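Local atomic coordinates of ribosomal RNA small subunit methyltransferase E (PDB entry 5O95), a protein that probably methylates the N3 position of a specific uridine in 16S ribosomal RNA, with S-adenosyl-L-methionine as methyl donor. Residues Tyr158-Ala166 against Glu206-Phe215. Residues are numbered along the deposited sequence; the frame is centred on the assembly and turned at random.
Sequences YLDQFVREA and EIRLTSGHGF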
ATOM      1  N   TYR B 158       4.764  18.796 -16.293  1.00 26.81           N
ATOM      2  CA  TYR B 158       5.951  19.069 -15.496  1.00 28.30           C
ATOM      3  C   TYR B 158       5.576  19.782 -14.203  1.00 29.13           C
ATOM      4  O   TYR B 158       4.506  20.383 -14.070  1.00 25.27           O
ATOM      5  CB  TYR B 158       6.951  19.922 -16.281  1.00 27.17           C
ATOM      6  CG  TYR B 158       7.695  19.155 -17.347  1.00 30.53           C
ATOM      7  CD1 TYR B 158       7.146  18.967 -18.605  1.00 37.53           C
ATOM      8  CD2 TYR B 158       8.940  18.601 -17.087  1.00 37.89           C
ATOM      9  CE1 TYR B 158       7.820  18.254 -19.579  1.00 40.38           C
ATOM     10  CE2 TYR B 158       9.621  17.892 -18.053  1.00 39.98           C
ATOM     11  CZ  TYR B 158       9.057  17.718 -19.294  1.00 43.16           C
ATOM     12  OH  TYR B 158       9.734  17.011 -20.259  1.00 53.75           O
ATOM     13  N   LEU B 159       6.495  19.721 -13.243  1.00 25.89           N
ATOM     14  CA  LEU B 159       6.228  20.254 -11.913  1.00 26.14           C
ATOM     15  C   LEU B 159       5.849  21.733 -11.959  1.00 28.47           C
ATOM     16  O   LEU B 159       4.981  22.178 -11.200  1.00 29.22           O
ATOM     17  CB  LEU B 159       7.455  20.038 -11.028  1.00 25.70           C
ATOM     18  CG  LEU B 159       7.406  20.601  -9.607  1.00 28.78           C
ATOM     19  CD1 LEU B 159       6.536  19.739  -8.681  1.00 29.43           C
ATOM     20  CD2 LEU B 159       8.811  20.734  -9.053  1.00 34.91           C
ATOM     21  N   ASP B 160       6.498  22.517 -12.824  1.00 28.10           N
ATOM     22  CA  ASP B 160       6.212  23.947 -12.839  1.00 26.35           C
ATOM     23  C   ASP B 160       4.780  24.228 -13.279  1.00 38.96           C
ATOM     24  O   ASP B 160       4.107  25.090 -12.701  1.00 32.17           O
ATOM     25  CB  ASP B 160       7.225  24.719 -13.693  1.00 34.37           C
ATOM     26  CG  ASP B 160       7.243  24.279 -15.140  1.00 37.75           C
ATOM     27  OD1 ASP B 160       6.688  23.216 -15.473  1.00 39.00           O
ATOM     28  OD2 ASP B 160       7.834  25.012 -15.958  1.00 76.80           O
ATOM     29  N   GLN B 161       4.295  23.514 -14.298  1.00 31.13           N
ATOM     30  CA  GLN B 161       2.890  23.650 -14.671  1.00 29.46           C
ATOM     31  C   GLN B 161       1.970  23.218 -13.538  1.00 25.89           C
ATOM     32  O   GLN B 161       0.945  23.860 -13.282  1.00 29.49           O
ATOM     33  CB  GLN B 161       2.580  22.850 -15.937  1.00 29.52           C
ATOM     34  CG  GLN B 161       1.137  23.002 -16.370  1.00 34.16           C
ATOM     35  CD  GLN B 161       0.860  22.420 -17.739  1.00 40.05           C
ATOM     36  OE1 GLN B 161       1.721  21.787 -18.346  1.00 32.87           O
ATOM     37  NE2 GLN B 161      -0.358  22.627 -18.230  1.00 47.96           N
ATOM     38  N   PHE B 162       2.314  22.135 -12.838  1.00 24.08           N
ATOM     39  CA  PHE B 162       1.430  21.663 -11.779  1.00 22.44           C
ATOM     40  C   PHE B 162       1.296  22.689 -10.661  1.00 28.10           C
ATOM     41  O   PHE B 162       0.186  22.979 -10.203  1.00 24.08           O
ATOM     42  CB  PHE B 162       1.882  20.316 -11.222  1.00 20.27           C
ATOM     43  CG  PHE B 162       0.949  19.776 -10.195  1.00 25.83           C
ATOM     44  CD1 PHE B 162      -0.165  19.043 -10.571  1.00 21.24           C
ATOM     45  CD2 PHE B 162       1.165  20.029  -8.848  1.00 21.67           C
ATOM     46  CE1 PHE B 162      -1.045  18.557  -9.613  1.00 21.90           C
ATOM     47  CE2 PHE B 162       0.288  19.554  -7.890  1.00 22.39           C
ATOM     48  CZ  PHE B 162      -0.818  18.820  -8.274  1.00 23.65           C
ATOM     49  N   VAL B 163       2.417  23.243 -10.191  1.00 23.72           N
ATOM     50  CA  VAL B 163       2.312  24.207  -9.102  1.00 29.10           C
ATOM     51  C   VAL B 163       1.662  25.510  -9.564  1.00 23.96           C
ATOM     52  O   VAL B 163       0.972  26.174  -8.781  1.00 30.15           O
ATOM     53  CB  VAL B 163       3.658  24.411  -8.379  1.00 27.16           C
ATOM     54  CG1 VAL B 163       4.239  23.060  -7.968  1.00 25.59           C
ATOM     55  CG2 VAL B 163       4.638  25.210  -9.230  1.00 31.09           C
ATOM     56  N   ARG B 164       1.844  25.887 -10.835  1.00 27.54           N
ATOM     57  CA  ARG B 164       1.246  27.124 -11.326  1.00 25.89           C
ATOM     58  C   ARG B 164      -0.277  27.024 -11.336  1.00 31.24           C
ATOM     59  O   ARG B 164      -0.972  27.989 -10.996  1.00 33.82           O
ATOM     60  CB  ARG B 164       1.805  27.457 -12.713  1.00 32.14           C
ATOM     61  CG  ARG B 164       0.802  28.087 -13.669  1.00 58.64           C
ATOM     62  CD  ARG B 164       1.500  28.750 -14.855  1.00 61.84           C
ATOM     63  NE  ARG B 164       2.565  27.921 -15.411  1.00 59.54           N
ATOM     64  CZ  ARG B 164       2.403  27.066 -16.415  1.00 39.90           C
ATOM     65  NH1 ARG B 164       1.212  26.924 -16.983  1.00 48.69           N
ATOM     66  NH2 ARG B 164       3.434  26.352 -16.852  1.00 51.59           N
ATOM     67  N   GLU B 165      -0.807  25.848 -11.665  1.00 24.64           N
ATOM     68  CA  GLU B 165      -2.242  25.671 -11.847  1.00 34.48           C
ATOM     69  C   GLU B 165      -2.976  25.217 -10.593  1.00 28.25           C
ATOM     70  O   GLU B 165      -4.210  25.308 -10.555  1.00 30.42           O
ATOM     71  CB  GLU B 165      -2.511  24.652 -12.959  1.00 31.44           C
ATOM     72  CG  GLU B 165      -1.983  25.087 -14.312  1.00 31.80           C
ATOM     73  CD  GLU B 165      -2.167  24.026 -15.378  1.00 48.31           C
ATOM     74  OE1 GLU B 165      -2.459  22.860 -15.033  1.00 47.87           O
ATOM     75  OE2 GLU B 165      -2.010  24.360 -16.567  1.00 36.74           O
ATOM     76  N   ALA B 166      -2.262  24.726  -9.577  1.00 23.83           N
ATOM     77  CA  ALA B 166      -2.913  24.136  -8.412  1.00 24.53           C
ATOM     78  C   ALA B 166      -3.704  25.197  -7.655  1.00 29.96           C
ATOM     79  O   ALA B 166      -3.154  26.228  -7.252  1.00 29.08           O
ATOM     80  CB  ALA B 166      -1.865  23.498  -7.501  1.00 24.48           C
ATOM     81  N   GLU B 206      13.551  23.299  -7.716  1.00 30.55           N
ATOM     82  CA  GLU B 206      12.182  22.797  -7.655  1.00 32.07           C
ATOM     83  C   GLU B 206      11.526  23.170  -6.335  1.00 30.26           C
ATOM     84  O   GLU B 206      10.355  23.563  -6.304  1.00 31.77           O
ATOM     85  CB  GLU B 206      12.166  21.285  -7.865  1.00 30.51           C
ATOM     86  CG  GLU B 206      12.525  20.891  -9.279  1.00 35.25           C
ATOM     87  CD  GLU B 206      12.471  19.400  -9.500  1.00 43.81           C
ATOM     88  OE1 GLU B 206      13.066  18.650  -8.699  1.00 36.13           O
ATOM     89  OE2 GLU B 206      11.829  18.981 -10.480  1.00 32.99           O
ATOM     90  N   ILE B 207      12.273  23.072  -5.231  1.00 31.80           N
ATOM     91  CA  ILE B 207      11.696  23.390  -3.928  1.00 31.23           C
ATOM     92  C   ILE B 207      11.401  24.879  -3.819  1.00 31.51           C
ATOM     93  O   ILE B 207      10.412  25.286  -3.192  1.00 32.84           O
ATOM     94  CB  ILE B 207      12.601  22.878  -2.792  1.00 33.36           C
ATOM     95  CG1 ILE B 207      12.624  21.353  -2.801  1.00 27.31           C
ATOM     96  CG2 ILE B 207      12.122  23.395  -1.446  1.00 36.10           C
ATOM     97  CD1 ILE B 207      11.239  20.742  -2.694  1.00 31.64           C
ATOM     98  N   ARG B 208      12.256  25.718  -4.411  1.00 31.13           N
ATOM     99  CA  ARG B 208      11.960  27.145  -4.472  1.00 27.80           C
ATOM    100  C   ARG B 208      10.662  27.380  -5.236  1.00 36.34           C
ATOM    101  O   ARG B 208       9.838  28.217  -4.850  1.00 31.93           O
ATOM    102  CB  ARG B 208      13.142  27.879  -5.109  1.00 38.01           C
ATOM    103  CG  ARG B 208      12.963  29.369  -5.288  1.00 41.04           C
ATOM    104  CD  ARG B 208      14.307  30.062  -5.542  1.00 82.51           C
ATOM    105  NE  ARG B 208      15.138  29.377  -6.534  1.00 95.50           N
ATOM    106  CZ  ARG B 208      16.252  28.703  -6.249  1.00 84.60           C
ATOM    107  NH1 ARG B 208      16.679  28.618  -4.996  1.00 59.63           N
ATOM    108  NH2 ARG B 208      16.942  28.113  -7.218  1.00 63.48           N
ATOM    109  N   LEU B 209      10.438  26.595  -6.285  1.00 29.24           N
ATOM    110  CA  LEU B 209       9.223  26.722  -7.079  1.00 32.48           C
ATOM    111  C   LEU B 209       8.002  26.223  -6.311  1.00 38.37           C
ATOM    112  O   LEU B 209       6.959  26.885  -6.287  1.00 32.15           O
ATOM    113  CB  LEU B 209       9.402  25.949  -8.380  1.00 39.23           C
ATOM    114  CG  LEU B 209       8.372  26.121  -9.486  1.00 48.22           C
ATOM    115  CD1 LEU B 209       8.430  27.528 -10.059  1.00 55.24           C
ATOM    116  CD2 LEU B 209       8.676  25.096 -10.542  1.00 48.01           C
ATOM    117  N   THR B 210       8.111  25.052  -5.674  1.00 26.64           N
ATOM    118  CA  THR B 210       6.978  24.519  -4.919  1.00 24.04           C
ATOM    119  C   THR B 210       6.657  25.396  -3.711  1.00 30.92           C
ATOM    120  O   THR B 210       5.493  25.734  -3.469  1.00 25.37           O
ATOM    121  CB  THR B 210       7.214  23.056  -4.513  1.00 28.45           C
ATOM    122  OG1 THR B 210       8.320  22.959  -3.598  1.00 26.07           O
ATOM    123  CG2 THR B 210       7.495  22.182  -5.741  1.00 25.29           C
ATOM    124  N   SER B 211       7.676  25.790  -2.946  1.00 29.23           N
ATOM    125  CA  SER B 211       7.421  26.617  -1.770  1.00 24.41           C
ATOM    126  C   SER B 211       6.914  28.002  -2.158  1.00 27.35           C
ATOM    127  O   SER B 211       6.066  28.572  -1.463  1.00 28.78           O
ATOM    128  CB  SER B 211       8.664  26.705  -0.878  1.00 29.04           C
ATOM    129  OG  SER B 211       9.766  27.266  -1.567  1.00 40.07           O
ATOM    130  N   GLY B 212       7.404  28.550  -3.273  1.00 28.56           N
ATOM    131  CA  GLY B 212       6.908  29.829  -3.757  1.00 27.64           C
ATOM    132  C   GLY B 212       5.461  29.792  -4.200  1.00 34.48           C
ATOM    133  O   GLY B 212       4.812  30.841  -4.264  1.00 32.25           O
ATOM    134  N   HIS B 213       4.941  28.610  -4.517  1.00 26.33           N
ATOM    135  CA  HIS B 213       3.525  28.453  -4.818  1.00 26.40           C
ATOM    136  C   HIS B 213       2.724  27.925  -3.637  1.00 30.05           C
ATOM    137  O   HIS B 213       1.585  27.487  -3.825  1.00 31.31           O
ATOM    138  CB  HIS B 213       3.319  27.571  -6.049  1.00 27.96           C
ATOM    139  CG  HIS B 213       3.749  28.217  -7.325  1.00 30.48           C
ATOM    140  ND1 HIS B 213       5.072  28.413  -7.646  1.00 31.26           N
ATOM    141  CD2 HIS B 213       3.030  28.719  -8.357  1.00 27.36           C
ATOM    142  CE1 HIS B 213       5.154  29.011  -8.822  1.00 28.84           C
ATOM    143  NE2 HIS B 213       3.929  29.208  -9.273  1.00 31.35           N
ATOM    144  N   GLY B 214       3.296  27.944  -2.433  1.00 28.53           N
ATOM    145  CA  GLY B 214       2.543  27.597  -1.237  1.00 25.61           C
ATOM    146  C   GLY B 214       2.435  26.128  -0.903  1.00 23.90           C
ATOM    147  O   GLY B 214       1.622  25.764  -0.050  1.00 24.77           O
ATOM    148  N   PHE B 215       3.220  25.266  -1.544  1.00 28.26           N
ATOM    149  CA  PHE B 215       3.256  23.854  -1.180  1.00 23.97           C
ATOM    150  C   PHE B 215       4.073  23.675   0.093  1.00 26.47           C
ATOM    151  O   PHE B 215       5.235  24.095   0.165  1.00 26.98           O
ATOM    152  CB  PHE B 215       3.790  23.007  -2.334  1.00 22.01           C
ATOM    153  CG  PHE B 215       2.751  22.739  -3.393  1.00 21.17           C
ATOM    154  CD1 PHE B 215       2.431  23.710  -4.333  1.00 26.34           C
ATOM    155  CD2 PHE B 215       2.073  21.528  -3.423  1.00 20.23           C
ATOM    156  CE1 PHE B 215       1.451  23.474  -5.297  1.00 24.91           C
ATOM    157  CE2 PHE B 215       1.089  21.287  -4.381  1.00 22.07           C
ATOM    158  CZ  PHE B 215       0.788  22.250  -5.313  1.00 22.97           C
TER
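Val163 turns both its methyls to the partner helix and the turn that follows it, dividing aromatic company between them. Val163 CG2 stands over one face of the His213 imidazole, a CH-pi contact 3.7 Å from the ring centroid and 13° off its normal, and also meets CG of Leu209. Rotation of the ring is restrained from the preceding turn of helix, since His213 ND1 donates to Leu209 O at 2.8 Å. Val163 CG1 goes to the other aromatic, lying 3.9 Å from Phe215 CE1. Ala166 CB comes up to the rim of the Phe215 ring, roughly level with it, while Phe215 CZ lies 3.8 Å from Phe162 CE2. The pair is a worked example of side-by-side helices covering a parallel sheet, here that of the SPOUT methyltransferase domain: the axes of 159-165 and 206-212 run 13° from parallel and approach to 9.6 Å, and Leu159, Val163 and Phe215 all rest on Ile195. A Schellman motif with Gly214, at positive phi, as C-prime ends the second helix; Phe215 follows, directed toward 158-166. One turn before Val163, Leu159 has CG anti to the backbone N (chi1 177°), and Leu159 CD2 lies 3.6 Å from Glu206 CB and close to Thr210 CG2. The Glu206 carboxylate is held by the backbone N atoms of Glu116 and Ser203.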